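Local coordinates for techylectin-5A (PDB 1JC9), which recognises acetyl group-containing substances on bacteria and red cells as a calcium-containing lectin of horseshoe crab innate immunity, agglutinating the cells that carry them, at residues A[107-112]-A[166-171]; A[103-106]-A[111-114]; A[98-103]-A[120-125]. One frame throughout, in Å; residues are numbered along the deposited sequence.

Contact 1. Residues A[107-112]-A[166-171]; sequences KPWKNY and DYLYCL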
ATOM      1  N   LYS A 107      -9.326  10.763  -1.258  1.00 25.35           N
ATOM      2  CA  LYS A 107     -10.674  10.335  -0.895  1.00 23.56           C
ATOM      3  C   LYS A 107     -10.880  10.189   0.606  1.00 22.85           C
ATOM      4  O   LYS A 107      -9.923  10.070   1.361  1.00 23.35           O
ATOM      5  CB  LYS A 107     -10.999   9.000  -1.573  1.00 24.31           C
ATOM      6  CG  LYS A 107     -10.965   9.030  -3.096  1.00 24.52           C
ATOM      7  CD  LYS A 107     -11.606   7.773  -3.667  1.00 28.47           C
ATOM      8  CE  LYS A 107     -11.458   7.685  -5.180  1.00 29.90           C
ATOM      9  NZ  LYS A 107     -11.958   8.912  -5.856  1.00 30.78           N
ATOM     10  N   PRO A 108     -12.147  10.181   1.056  1.00 23.39           N
ATOM     11  CA  PRO A 108     -12.499  10.048   2.473  1.00 23.70           C
ATOM     12  C   PRO A 108     -12.404   8.634   3.044  1.00 23.07           C
ATOM     13  O   PRO A 108     -12.190   7.664   2.318  1.00 22.17           O
ATOM     14  CB  PRO A 108     -13.924  10.584   2.518  1.00 23.45           C
ATOM     15  CG  PRO A 108     -14.472  10.104   1.215  1.00 23.14           C
ATOM     16  CD  PRO A 108     -13.352  10.447   0.248  1.00 22.98           C
ATOM     17  N   TRP A 109     -12.581   8.548   4.360  1.00 23.09           N
ATOM     18  CA  TRP A 109     -12.518   7.300   5.117  1.00 23.15           C
ATOM     19  C   TRP A 109     -13.301   6.139   4.514  1.00 23.24           C
ATOM     20  O   TRP A 109     -12.787   5.021   4.413  1.00 22.74           O
ATOM     21  CB  TRP A 109     -12.999   7.557   6.549  1.00 21.58           C
ATOM     22  CG  TRP A 109     -12.837   6.397   7.487  1.00 21.84           C
ATOM     23  CD1 TRP A 109     -13.753   5.417   7.754  1.00 20.90           C
ATOM     24  CD2 TRP A 109     -11.696   6.113   8.307  1.00 21.79           C
ATOM     25  NE1 TRP A 109     -13.255   4.547   8.694  1.00 19.98           N
ATOM     26  CE2 TRP A 109     -11.995   4.949   9.050  1.00 21.55           C
ATOM     27  CE3 TRP A 109     -10.451   6.732   8.488  1.00 21.18           C
ATOM     28  CZ2 TRP A 109     -11.093   4.391   9.962  1.00 21.41           C
ATOM     29  CZ3 TRP A 109      -9.556   6.178   9.394  1.00 20.62           C
ATOM     30  CH2 TRP A 109      -9.882   5.019  10.120  1.00 21.64           C
ATOM     31  N   LYS A 110     -14.543   6.393   4.116  1.00 23.42           N
ATOM     32  CA  LYS A 110     -15.370   5.337   3.542  1.00 24.35           C
ATOM     33  C   LYS A 110     -14.729   4.670   2.325  1.00 23.88           C
ATOM     34  O   LYS A 110     -14.779   3.447   2.177  1.00 23.76           O
ATOM     35  CB  LYS A 110     -16.745   5.882   3.150  1.00 27.10           C
ATOM     36  CG  LYS A 110     -17.659   4.812   2.558  1.00 31.79           C
ATOM     37  CD  LYS A 110     -19.042   5.344   2.225  1.00 36.94           C
ATOM     38  CE  LYS A 110     -19.924   4.231   1.674  1.00 39.74           C
ATOM     39  NZ  LYS A 110     -21.300   4.706   1.372  1.00 42.95           N
ATOM     40  N   ASN A 111     -14.132   5.470   1.451  1.00 22.61           N
ATOM     41  CA  ASN A 111     -13.497   4.934   0.253  1.00 22.37           C
ATOM     42  C   ASN A 111     -12.272   4.092   0.588  1.00 20.84           C
ATOM     43  O   ASN A 111     -12.045   3.041  -0.016  1.00 20.81           O
ATOM     44  CB  ASN A 111     -13.112   6.077  -0.688  1.00 25.53           C
ATOM     45  CG  ASN A 111     -14.325   6.752  -1.301  1.00 29.02           C
ATOM     46  OD1 ASN A 111     -15.054   6.147  -2.090  1.00 32.10           O
ATOM     47  ND2 ASN A 111     -14.555   8.005  -0.934  1.00 27.96           N
ATOM     48  N   TYR A 112     -11.480   4.551   1.551  1.00 18.97           N
ATOM     49  CA  TYR A 112     -10.296   3.809   1.950  1.00 18.57           C
ATOM     50  C   TYR A 112     -10.673   2.543   2.703  1.00 17.93           C
ATOM     51  O   TYR A 112      -9.942   1.552   2.682  1.00 19.37           O
ATOM     52  CB  TYR A 112      -9.378   4.697   2.789  1.00 16.10           C
ATOM     53  CG  TYR A 112      -8.385   5.447   1.934  1.00 15.03           C
ATOM     54  CD1 TYR A 112      -7.256   4.805   1.432  1.00 17.34           C
ATOM     55  CD2 TYR A 112      -8.607   6.774   1.568  1.00 15.17           C
ATOM     56  CE1 TYR A 112      -6.366   5.460   0.581  1.00 16.64           C
ATOM     57  CE2 TYR A 112      -7.721   7.444   0.709  1.00 15.88           C
ATOM     58  CZ  TYR A 112      -6.606   6.776   0.221  1.00 17.14           C
ATOM     59  OH  TYR A 112      -5.732   7.412  -0.641  1.00 17.99           O
ATOM     60  N   ASP A 166     -12.224  -0.496  14.359  1.00 24.69           N
ATOM     61  CA  ASP A 166     -12.417   0.024  15.712  1.00 25.71           C
ATOM     62  C   ASP A 166     -11.113   0.579  16.253  1.00 24.91           C
ATOM     63  O   ASP A 166     -11.101   1.536  17.026  1.00 23.68           O
ATOM     64  CB  ASP A 166     -12.926  -1.069  16.655  1.00 28.06           C
ATOM     65  CG  ASP A 166     -14.325  -1.520  16.314  1.00 32.11           C
ATOM     66  OD1 ASP A 166     -15.166  -0.646  16.015  1.00 33.34           O
ATOM     67  OD2 ASP A 166     -14.588  -2.742  16.354  1.00 35.50           O
ATOM     68  N   TYR A 167     -10.011  -0.033  15.842  1.00 25.55           N
ATOM     69  CA  TYR A 167      -8.697   0.402  16.282  1.00 24.58           C
ATOM     70  C   TYR A 167      -8.049   1.304  15.250  1.00 23.65           C
ATOM     71  O   TYR A 167      -6.830   1.471  15.236  1.00 23.92           O
ATOM     72  CB  TYR A 167      -7.822  -0.816  16.564  1.00 26.23           C
ATOM     73  CG  TYR A 167      -8.286  -1.560  17.786  1.00 26.42           C
ATOM     74  CD1 TYR A 167      -7.966  -1.101  19.064  1.00 26.08           C
ATOM     75  CD2 TYR A 167      -9.121  -2.675  17.673  1.00 27.37           C
ATOM     76  CE1 TYR A 167      -8.469  -1.730  20.202  1.00 25.72           C
ATOM     77  CE2 TYR A 167      -9.632  -3.309  18.807  1.00 27.35           C
ATOM     78  CZ  TYR A 167      -9.300  -2.827  20.066  1.00 26.03           C
ATOM     79  OH  TYR A 167      -9.809  -3.433  21.190  1.00 27.86           O
ATOM     80  N   LEU A 168      -8.880   1.872  14.383  1.00 22.74           N
ATOM     81  CA  LEU A 168      -8.432   2.792  13.343  1.00 21.76           C
ATOM     82  C   LEU A 168      -7.331   2.249  12.420  1.00 20.63           C
ATOM     83  O   LEU A 168      -6.429   2.984  12.020  1.00 19.92           O
ATOM     84  CB  LEU A 168      -7.971   4.101  13.995  1.00 23.25           C
ATOM     85  CG  LEU A 168      -8.972   4.733  14.973  1.00 23.96           C
ATOM     86  CD1 LEU A 168      -8.359   5.970  15.600  1.00 25.15           C
ATOM     87  CD2 LEU A 168     -10.263   5.087  14.246  1.00 24.18           C
ATOM     88  N   TYR A 169      -7.416   0.962  12.087  1.00 20.12           N
ATOM     89  CA  TYR A 169      -6.451   0.315  11.198  1.00 18.39           C
ATOM     90  C   TYR A 169      -4.994   0.607  11.572  1.00 19.04           C
ATOM     91  O   TYR A 169      -4.153   0.854  10.705  1.00 17.98           O
ATOM     92  CB  TYR A 169      -6.716   0.751   9.755  1.00 17.97           C
ATOM     93  CG  TYR A 169      -8.140   0.498   9.297  1.00 18.69           C
ATOM     94  CD1 TYR A 169      -8.676  -0.794   9.291  1.00 17.75           C
ATOM     95  CD2 TYR A 169      -8.944   1.547   8.850  1.00 18.40           C
ATOM     96  CE1 TYR A 169      -9.979  -1.033   8.845  1.00 19.16           C
ATOM     97  CE2 TYR A 169     -10.245   1.319   8.404  1.00 18.82           C
ATOM     98  CZ  TYR A 169     -10.755   0.029   8.401  1.00 19.65           C
ATOM     99  OH  TYR A 169     -12.034  -0.197   7.940  1.00 20.02           O
ATOM    100  N   CYS A 170      -4.700   0.561  12.866  1.00 19.12           N
ATOM    101  CA  CYS A 170      -3.354   0.826  13.355  1.00 21.30           C
ATOM    102  C   CYS A 170      -2.328  -0.083  12.677  1.00 19.94           C
ATOM    103  O   CYS A 170      -2.534  -1.293  12.568  1.00 20.36           O
ATOM    104  CB  CYS A 170      -3.305   0.630  14.868  1.00 24.00           C
ATOM    105  SG  CYS A 170      -1.801   1.262  15.611  1.00 30.89           S
ATOM    106  N   LEU A 171      -1.216   0.507  12.246  1.00 18.97           N
ATOM    107  CA  LEU A 171      -0.157  -0.220  11.545  1.00 18.00           C
ATOM    108  C   LEU A 171       0.876  -0.936  12.419  1.00 18.93           C
ATOM    109  O   LEU A 171       1.296  -0.419  13.450  1.00 19.28           O
ATOM    110  CB  LEU A 171       0.582   0.744  10.615  1.00 17.73           C
ATOM    111  CG  LEU A 171       1.780   0.185   9.838  1.00 19.04           C
ATOM    112  CD1 LEU A 171       1.302  -0.752   8.736  1.00 18.67           C
ATOM    113  CD2 LEU A 171       2.559   1.340   9.236  1.00 18.13           C
TER
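Trp-109 and Leu-168 mark the closest approach of the two backbones, yet their CA atoms stay 10.2 Å apart, so the gap between the segments is bridged by side chains alone. Pro-108 holds the N-cap position of helix 109-114. Tyr-112 N bonds to Pro-108 O at 3.3 Å in the first turn, and proline suits the place because its ring fixes phi just where the helix starts and because the N-H it lacks is not needed there for the i to i-4 bonds. Across the gap, segment 166-171 has no regular helix or strand at the touching residues: Leu-168 and Tyr-169 both adopt left-handed backbone angles, a tight bend that sets their neighbouring side chains before the indole.

Trp-109 spans the distance. With CG anti to the backbone N (chi1 -173°), its ring system reaches out from the helix until the six-membered ring meets Tyr-169. Here CZ2 of Trp-109 lies 3.5 Å from CE2 of Tyr-169. The two planes are inclined by only 28°, but with ring centroids 5.5 Å apart they are slid so far that they barely overlap. One branch of Leu-168 adds to this, its CD2 coming 4.1 Å from CH2 of Trp-109.

In the fibrinogen C-terminal globular fold, this joins the short helix 109-114 to the loop between strands 152-162 and 171-172. Large aromatic residues suit such a junction, since they fill a wide interval and still carry polar groups at their rims. Trp-109 NE1 hydrogen-bonds to Glu-165, just before the loop segment, while the hydroxyl of Tyr-169 bonds to Asp-128 of helix 127-136; both rings are thus tethered as well as packed.

Contact 2. Residues A[103-106]-A[111-114]; sequences DYFY and NYKL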
ATOM      1  N   ASP A 103      -5.465  13.798  -8.370  1.00 28.16           N
ATOM      2  CA  ASP A 103      -5.997  13.788  -7.009  1.00 28.28           C
ATOM      3  C   ASP A 103      -6.984  12.634  -6.805  1.00 27.03           C
ATOM      4  O   ASP A 103      -7.871  12.697  -5.956  1.00 26.07           O
ATOM      5  CB  ASP A 103      -6.680  15.129  -6.707  1.00 29.74           C
ATOM      6  CG  ASP A 103      -7.928  15.355  -7.545  1.00 33.95           C
ATOM      7  OD1 ASP A 103      -8.000  14.830  -8.678  1.00 34.92           O
ATOM      8  OD2 ASP A 103      -8.837  16.072  -7.076  1.00 36.90           O
ATOM      9  N   TYR A 104      -6.802  11.574  -7.584  1.00 26.29           N
ATOM     10  CA  TYR A 104      -7.657  10.394  -7.523  1.00 26.23           C
ATOM     11  C   TYR A 104      -7.662   9.695  -6.158  1.00 26.09           C
ATOM     12  O   TYR A 104      -8.680   9.126  -5.748  1.00 24.60           O
ATOM     13  CB  TYR A 104      -7.224   9.409  -8.607  1.00 27.42           C
ATOM     14  CG  TYR A 104      -8.102   8.190  -8.725  1.00 30.43           C
ATOM     15  CD1 TYR A 104      -9.465   8.311  -9.002  1.00 31.43           C
ATOM     16  CD2 TYR A 104      -7.565   6.912  -8.591  1.00 30.47           C
ATOM     17  CE1 TYR A 104     -10.272   7.182  -9.145  1.00 33.64           C
ATOM     18  CE2 TYR A 104      -8.359   5.780  -8.732  1.00 33.39           C
ATOM     19  CZ  TYR A 104      -9.708   5.920  -9.010  1.00 34.03           C
ATOM     20  OH  TYR A 104     -10.483   4.796  -9.171  1.00 35.73           O
ATOM     21  N   PHE A 105      -6.532   9.734  -5.457  1.00 24.54           N
ATOM     22  CA  PHE A 105      -6.431   9.092  -4.148  1.00 24.13           C
ATOM     23  C   PHE A 105      -6.783  10.016  -2.989  1.00 24.76           C
ATOM     24  O   PHE A 105      -6.626   9.655  -1.821  1.00 24.29           O
ATOM     25  CB  PHE A 105      -5.028   8.512  -3.952  1.00 21.97           C
ATOM     26  CG  PHE A 105      -4.847   7.159  -4.579  1.00 21.56           C
ATOM     27  CD1 PHE A 105      -5.040   6.979  -5.947  1.00 20.49           C
ATOM     28  CD2 PHE A 105      -4.528   6.056  -3.797  1.00 20.37           C
ATOM     29  CE1 PHE A 105      -4.922   5.715  -6.525  1.00 20.33           C
ATOM     30  CE2 PHE A 105      -4.406   4.788  -4.367  1.00 20.60           C
ATOM     31  CZ  PHE A 105      -4.605   4.619  -5.734  1.00 19.34           C
ATOM     32  N   TYR A 106      -7.263  11.210  -3.322  1.00 25.49           N
ATOM     33  CA  TYR A 106      -7.664  12.193  -2.325  1.00 25.91           C
ATOM     34  C   TYR A 106      -9.115  11.870  -1.969  1.00 25.68           C
ATOM     35  O   TYR A 106     -10.028  12.605  -2.339  1.00 27.01           O
ATOM     36  CB  TYR A 106      -7.562  13.597  -2.928  1.00 27.81           C
ATOM     37  CG  TYR A 106      -7.777  14.723  -1.947  1.00 32.47           C
ATOM     38  CD1 TYR A 106      -6.879  14.946  -0.907  1.00 34.18           C
ATOM     39  CD2 TYR A 106      -8.875  15.576  -2.062  1.00 35.09           C
ATOM     40  CE1 TYR A 106      -7.063  15.990  -0.007  1.00 35.24           C
ATOM     41  CE2 TYR A 106      -9.070  16.626  -1.159  1.00 35.66           C
ATOM     42  CZ  TYR A 106      -8.157  16.822  -0.135  1.00 36.33           C
ATOM     43  OH  TYR A 106      -8.340  17.841   0.771  1.00 38.93           O
ATOM     44  N   ASN A 111     -14.132   5.470   1.451  1.00 22.61           N
ATOM     45  CA  ASN A 111     -13.497   4.934   0.253  1.00 22.37           C
ATOM     46  C   ASN A 111     -12.272   4.092   0.588  1.00 20.84           C
ATOM     47  O   ASN A 111     -12.045   3.041  -0.016  1.00 20.81           O
ATOM     48  CB  ASN A 111     -13.112   6.077  -0.688  1.00 25.53           C
ATOM     49  CG  ASN A 111     -14.325   6.752  -1.301  1.00 29.02           C
ATOM     50  OD1 ASN A 111     -15.054   6.147  -2.090  1.00 32.10           O
ATOM     51  ND2 ASN A 111     -14.555   8.005  -0.934  1.00 27.96           N
ATOM     52  N   TYR A 112     -11.480   4.551   1.551  1.00 18.97           N
ATOM     53  CA  TYR A 112     -10.296   3.809   1.950  1.00 18.57           C
ATOM     54  C   TYR A 112     -10.673   2.543   2.703  1.00 17.93           C
ATOM     55  O   TYR A 112      -9.942   1.552   2.682  1.00 19.37           O
ATOM     56  CB  TYR A 112      -9.378   4.697   2.789  1.00 16.10           C
ATOM     57  CG  TYR A 112      -8.385   5.447   1.934  1.00 15.03           C
ATOM     58  CD1 TYR A 112      -7.256   4.805   1.432  1.00 17.34           C
ATOM     59  CD2 TYR A 112      -8.607   6.774   1.568  1.00 15.17           C
ATOM     60  CE1 TYR A 112      -6.366   5.460   0.581  1.00 16.64           C
ATOM     61  CE2 TYR A 112      -7.721   7.444   0.709  1.00 15.88           C
ATOM     62  CZ  TYR A 112      -6.606   6.776   0.221  1.00 17.14           C
ATOM     63  OH  TYR A 112      -5.732   7.412  -0.641  1.00 17.99           O
ATOM     64  N   LYS A 113     -11.826   2.578   3.358  1.00 18.64           N
ATOM     65  CA  LYS A 113     -12.323   1.431   4.107  1.00 18.36           C
ATOM     66  C   LYS A 113     -12.758   0.315   3.153  1.00 19.37           C
ATOM     67  O   LYS A 113     -12.414  -0.855   3.349  1.00 19.21           O
ATOM     68  CB  LYS A 113     -13.510   1.863   4.981  1.00 17.93           C
ATOM     69  CG  LYS A 113     -14.370   0.718   5.514  1.00 17.38           C
ATOM     70  CD  LYS A 113     -15.595   1.266   6.232  1.00 20.74           C
ATOM     71  CE  LYS A 113     -16.585   0.164   6.603  1.00 20.97           C
ATOM     72  NZ  LYS A 113     -16.040  -0.763   7.629  1.00 20.96           N
ATOM     73  N   LEU A 114     -13.503   0.688   2.114  1.00 19.51           N
ATOM     74  CA  LEU A 114     -14.013  -0.278   1.145  1.00 20.04           C
ATOM     75  C   LEU A 114     -13.097  -0.559  -0.046  1.00 21.07           C
ATOM     76  O   LEU A 114     -13.204  -1.614  -0.676  1.00 21.12           O
ATOM     77  CB  LEU A 114     -15.380   0.185   0.626  1.00 20.99           C
ATOM     78  CG  LEU A 114     -16.498   0.303   1.671  1.00 23.34           C
ATOM     79  CD1 LEU A 114     -17.736   0.900   1.027  1.00 23.44           C
ATOM     80  CD2 LEU A 114     -16.796  -1.068   2.270  1.00 22.68           C
TER
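Phe-105 and Tyr-112 meet where a type I beta turn, Asp-103 to Tyr-106, faces the short helix 109-114 of the fibrinogen C-terminal globular fold. The turn is closed by its own backbone bond, Tyr-106 N to Asp-103 O at 3.1 Å, and the nearest CA atoms of the two segments, those of Phe-105 and Tyr-112, are 8.9 Å apart. A tyrosine is long enough to cross that interval.

The polar part of the contact is one hydrogen bond, in which the Tyr-112 hydroxyl donates to the carbonyl oxygen of Phe-105, 2.7 Å from OH to O. The donor lies in the carbonyl plane, on a lone pair, with a C=O...O angle of 135°. That oxygen in turn sits at the edge of the tyrosine ring, near its plane. Both residues are buried, so the bond gives a hydroxyl and a backbone carbonyl a partner away from solvent.

The remaining touches are van der Waals contacts of phenylalanine carbons with the same hydroxyl oxygen; the two side chains cross at about a right angle. Phe-105 has CG anti to its carbonyl carbon (chi1 -83°), which leaves its ring beside the end of the tyrosine. Around them, Phe-116 meets both rings edge-to-face, and Trp-124 packs edge-to-face on Tyr-112; flat rings can pack edge against face here, while the tyrosine also supplies a hydroxyl for the buried carbonyl. At the phenylalanine, CB and CD2 of Phe-105 each lie 3.6 Å from OH of Tyr-112.

Contact 3. Residues A[98-103]-A[120-125]; sequences YGNPSD and EKDFWL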
ATOM      1  N   TYR A  98      -2.427   5.986 -15.481  1.00 34.91           N
ATOM      2  CA  TYR A  98      -3.497   5.250 -16.144  1.00 34.25           C
ATOM      3  C   TYR A  98      -4.678   6.090 -16.605  1.00 34.75           C
ATOM      4  O   TYR A  98      -5.695   5.545 -17.027  1.00 36.92           O
ATOM      5  CB  TYR A  98      -4.000   4.134 -15.223  1.00 33.63           C
ATOM      6  CG  TYR A  98      -2.948   3.104 -14.884  1.00 33.52           C
ATOM      7  CD1 TYR A  98      -2.513   2.185 -15.838  1.00 33.80           C
ATOM      8  CD2 TYR A  98      -2.371   3.058 -13.616  1.00 32.69           C
ATOM      9  CE1 TYR A  98      -1.529   1.245 -15.536  1.00 33.80           C
ATOM     10  CE2 TYR A  98      -1.387   2.122 -13.304  1.00 31.95           C
ATOM     11  CZ  TYR A  98      -0.973   1.221 -14.267  1.00 33.20           C
ATOM     12  OH  TYR A  98      -0.003   0.294 -13.965  1.00 34.11           O
ATOM     13  N   GLY A  99      -4.560   7.410 -16.519  1.00 35.08           N
ATOM     14  CA  GLY A  99      -5.647   8.259 -16.966  1.00 35.01           C
ATOM     15  C   GLY A  99      -6.508   8.889 -15.889  1.00 36.18           C
ATOM     16  O   GLY A  99      -7.343   9.741 -16.190  1.00 37.74           O
ATOM     17  N   ASN A 100      -6.331   8.480 -14.637  1.00 35.28           N
ATOM     18  CA  ASN A 100      -7.126   9.059 -13.560  1.00 34.16           C
ATOM     19  C   ASN A 100      -6.538  10.403 -13.142  1.00 33.19           C
ATOM     20  O   ASN A 100      -5.360  10.667 -13.367  1.00 32.51           O
ATOM     21  CB  ASN A 100      -7.176   8.104 -12.363  1.00 34.65           C
ATOM     22  CG  ASN A 100      -8.032   6.880 -12.634  1.00 35.72           C
ATOM     23  OD1 ASN A 100      -9.199   7.000 -12.999  1.00 37.54           O
ATOM     24  ND2 ASN A 100      -7.457   5.695 -12.455  1.00 35.00           N
ATOM     25  N   PRO A 101      -7.360  11.279 -12.543  1.00 33.21           N
ATOM     26  CA  PRO A 101      -6.911  12.602 -12.094  1.00 31.97           C
ATOM     27  C   PRO A 101      -5.763  12.478 -11.090  1.00 32.04           C
ATOM     28  O   PRO A 101      -5.658  11.475 -10.384  1.00 31.45           O
ATOM     29  CB  PRO A 101      -8.163  13.191 -11.447  1.00 31.67           C
ATOM     30  CG  PRO A 101      -9.274  12.521 -12.176  1.00 31.99           C
ATOM     31  CD  PRO A 101      -8.796  11.099 -12.270  1.00 32.21           C
ATOM     32  N   SER A 102      -4.917  13.503 -11.020  1.00 31.07           N
ATOM     33  CA  SER A 102      -3.782  13.493 -10.103  1.00 30.99           C
ATOM     34  C   SER A 102      -4.214  13.432  -8.639  1.00 28.91           C
ATOM     35  O   SER A 102      -3.423  13.061  -7.771  1.00 27.87           O
ATOM     36  CB  SER A 102      -2.916  14.737 -10.324  1.00 32.88           C
ATOM     37  OG  SER A 102      -3.625  15.912  -9.971  1.00 35.72           O
ATOM     38  N   ASP A 103      -5.465  13.798  -8.370  1.00 28.16           N
ATOM     39  CA  ASP A 103      -5.997  13.788  -7.009  1.00 28.28           C
ATOM     40  C   ASP A 103      -6.984  12.634  -6.805  1.00 27.03           C
ATOM     41  O   ASP A 103      -7.871  12.697  -5.956  1.00 26.07           O
ATOM     42  CB  ASP A 103      -6.680  15.129  -6.707  1.00 29.74           C
ATOM     43  CG  ASP A 103      -7.928  15.355  -7.545  1.00 33.95           C
ATOM     44  OD1 ASP A 103      -8.000  14.830  -8.678  1.00 34.92           O
ATOM     45  OD2 ASP A 103      -8.837  16.072  -7.076  1.00 36.90           O
ATOM     46  N   GLU A 120      -6.167  -3.791 -11.970  1.00 25.82           N
ATOM     47  CA  GLU A 120      -5.198  -3.922 -13.056  1.00 28.84           C
ATOM     48  C   GLU A 120      -4.535  -2.582 -13.370  1.00 27.50           C
ATOM     49  O   GLU A 120      -3.601  -2.511 -14.168  1.00 27.30           O
ATOM     50  CB  GLU A 120      -5.869  -4.487 -14.313  1.00 32.85           C
ATOM     51  CG  GLU A 120      -6.311  -5.936 -14.165  1.00 38.71           C
ATOM     52  CD  GLU A 120      -6.838  -6.528 -15.458  1.00 42.84           C
ATOM     53  OE1 GLU A 120      -6.057  -6.633 -16.426  1.00 44.89           O
ATOM     54  OE2 GLU A 120      -8.033  -6.886 -15.507  1.00 46.00           O
ATOM     55  N   LYS A 121      -5.023  -1.523 -12.735  1.00 26.16           N
ATOM     56  CA  LYS A 121      -4.477  -0.184 -12.919  1.00 26.43           C
ATOM     57  C   LYS A 121      -4.125   0.373 -11.547  1.00 25.12           C
ATOM     58  O   LYS A 121      -3.521  -0.338 -10.743  1.00 23.90           O
ATOM     59  CB  LYS A 121      -5.501   0.695 -13.635  1.00 28.50           C
ATOM     60  CG  LYS A 121      -5.787   0.187 -15.042  1.00 33.03           C
ATOM     61  CD  LYS A 121      -6.824   1.015 -15.772  1.00 37.22           C
ATOM     62  CE  LYS A 121      -7.003   0.500 -17.196  1.00 41.08           C
ATOM     63  NZ  LYS A 121      -8.065   1.247 -17.934  1.00 45.34           N
ATOM     64  N   ASP A 122      -4.483   1.623 -11.267  1.00 23.53           N
ATOM     65  CA  ASP A 122      -4.180   2.192  -9.954  1.00 22.61           C
ATOM     66  C   ASP A 122      -5.348   1.964  -8.997  1.00 22.09           C
ATOM     67  O   ASP A 122      -6.508   2.163  -9.359  1.00 21.57           O
ATOM     68  CB  ASP A 122      -3.823   3.685 -10.067  1.00 25.08           C
ATOM     69  CG  ASP A 122      -4.789   4.474 -10.945  1.00 27.88           C
ATOM     70  OD1 ASP A 122      -5.517   3.870 -11.761  1.00 29.65           O
ATOM     71  OD2 ASP A 122      -4.800   5.718 -10.830  1.00 28.78           O
ATOM     72  N   PHE A 123      -5.041   1.530  -7.775  1.00 20.07           N
ATOM     73  CA  PHE A 123      -6.094   1.235  -6.807  1.00 18.93           C
ATOM     74  C   PHE A 123      -5.582   1.099  -5.375  1.00 18.04           C
ATOM     75  O   PHE A 123      -4.379   1.114  -5.122  1.00 18.76           O
ATOM     76  CB  PHE A 123      -6.765  -0.089  -7.171  1.00 17.43           C
ATOM     77  CG  PHE A 123      -5.901  -1.293  -6.886  1.00 19.45           C
ATOM     78  CD1 PHE A 123      -4.781  -1.568  -7.670  1.00 19.49           C
ATOM     79  CD2 PHE A 123      -6.164  -2.110  -5.786  1.00 19.21           C
ATOM     80  CE1 PHE A 123      -3.932  -2.635  -7.363  1.00 20.52           C
ATOM     81  CE2 PHE A 123      -5.322  -3.181  -5.466  1.00 18.30           C
ATOM     82  CZ  PHE A 123      -4.205  -3.443  -6.254  1.00 21.48           C
ATOM     83  N   TRP A 124      -6.536   0.961  -4.456  1.00 17.80           N
ATOM     84  CA  TRP A 124      -6.285   0.741  -3.038  1.00 18.23           C
ATOM     85  C   TRP A 124      -7.261  -0.387  -2.734  1.00 18.93           C
ATOM     86  O   TRP A 124      -8.467  -0.221  -2.902  1.00 19.11           O
ATOM     87  CB  TRP A 124      -6.633   1.971  -2.196  1.00 17.77           C
ATOM     88  CG  TRP A 124      -6.461   1.718  -0.716  1.00 19.00           C
ATOM     89  CD1 TRP A 124      -7.452   1.501   0.203  1.00 19.55           C
ATOM     90  CD2 TRP A 124      -5.223   1.637   0.003  1.00 17.99           C
ATOM     91  NE1 TRP A 124      -6.903   1.293   1.452  1.00 19.57           N
ATOM     92  CE2 TRP A 124      -5.537   1.371   1.355  1.00 18.18           C
ATOM     93  CE3 TRP A 124      -3.875   1.764  -0.364  1.00 18.50           C
ATOM     94  CZ2 TRP A 124      -4.556   1.232   2.341  1.00 17.84           C
ATOM     95  CZ3 TRP A 124      -2.899   1.625   0.619  1.00 18.71           C
ATOM     96  CH2 TRP A 124      -3.247   1.362   1.955  1.00 18.78           C
ATOM     97  N   LEU A 125      -6.745  -1.534  -2.303  1.00 18.90           N
ATOM     98  CA  LEU A 125      -7.592  -2.693  -2.046  1.00 18.68           C
ATOM     99  C   LEU A 125      -8.729  -2.487  -1.049  1.00 17.74           C
ATOM    100  O   LEU A 125      -9.812  -3.035  -1.232  1.00 19.60           O
ATOM    101  CB  LEU A 125      -6.728  -3.882  -1.602  1.00 18.70           C
ATOM    102  CG  LEU A 125      -7.428  -5.243  -1.579  1.00 20.86           C
ATOM    103  CD1 LEU A 125      -7.848  -5.627  -2.999  1.00 20.15           C
ATOM    104  CD2 LEU A 125      -6.492  -6.295  -1.001  1.00 21.34           C
TER
HETATM  105  O   HOH W   1      -4.043   7.056 -13.242  1.00 22.68           O
HETATM  106  O   HOH W   2      -8.328   2.660 -11.274  1.00 27.18           O
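Tyr-98 and Asn-100 both start their side chains toward segment 120-125, each with CG anti to the carbonyl carbon (chi1 -71° in Asn-100), while Asp-122 holds CG between its backbone N and carbonyl carbon (chi1 46°), which brings its carboxylate near them. In the fibrinogen C-terminal globular fold this ties the loop after strand 89-95 to the turn leading into strand 123-124, which pairs with 89-95.

The amide of Asn-100 and the carboxylate of Asp-122 lie nearly coplanar. ND2 of Asn-100 donates to OD2 of Asp-122 at 3.1 Å, the N-H...O angle being 159°, and OD2 receives it on its syn lone pair, the side of the other oxygen; a weak second bond runs to OD1. Asparagine suits the place because its amide offers N-H groups to an acid that is buried, as Asp-122 is. Gly-99, between Tyr-98 and Asn-100, has backbone angles at which a CB would press against the preceding carbonyl oxygen.

Beside this polar grip, the ring of Tyr-98 rests on Lys-121. CB of Lys-121 stands over one face, 4.0 Å from the ring centroid, in a CH-pi contact, and the extended remainder of the lysine leads its charge away from the loop.

Water completes the join. One molecule donates a hydrogen bond to Asp-122 O at 2.7 Å and accepts a weak one from Asn-100 ND2; another accepts the backbone N-H groups of Tyr-98 and Asn-100 and donates to OD2 of Asp-122, 2.9 Å away.

Contacts 1 and 2 are buried and hold the same element, helix 109-114, from two directions: contact 1 from the loop at 166-171, contact 2 from the turn at 103-106. Contact 3 is partly buried and joins the start of the connection from strand 89-95 to that helix with the entry of strand 123-124; its first segment overlaps that of contact 2 at Asp-103. The chemistry follows the setting. Contact 1 meets through apolar surfaces, contact 2 through a single enclosed hydrogen bond, and contact 3 through an amide, a carboxylate and bound water. Trp-124 connects the regions, its NE1 lying 3.3 Å from Tyr-112 O, while CZ of Phe-105 packs 3.6 Å from Phe-123 O.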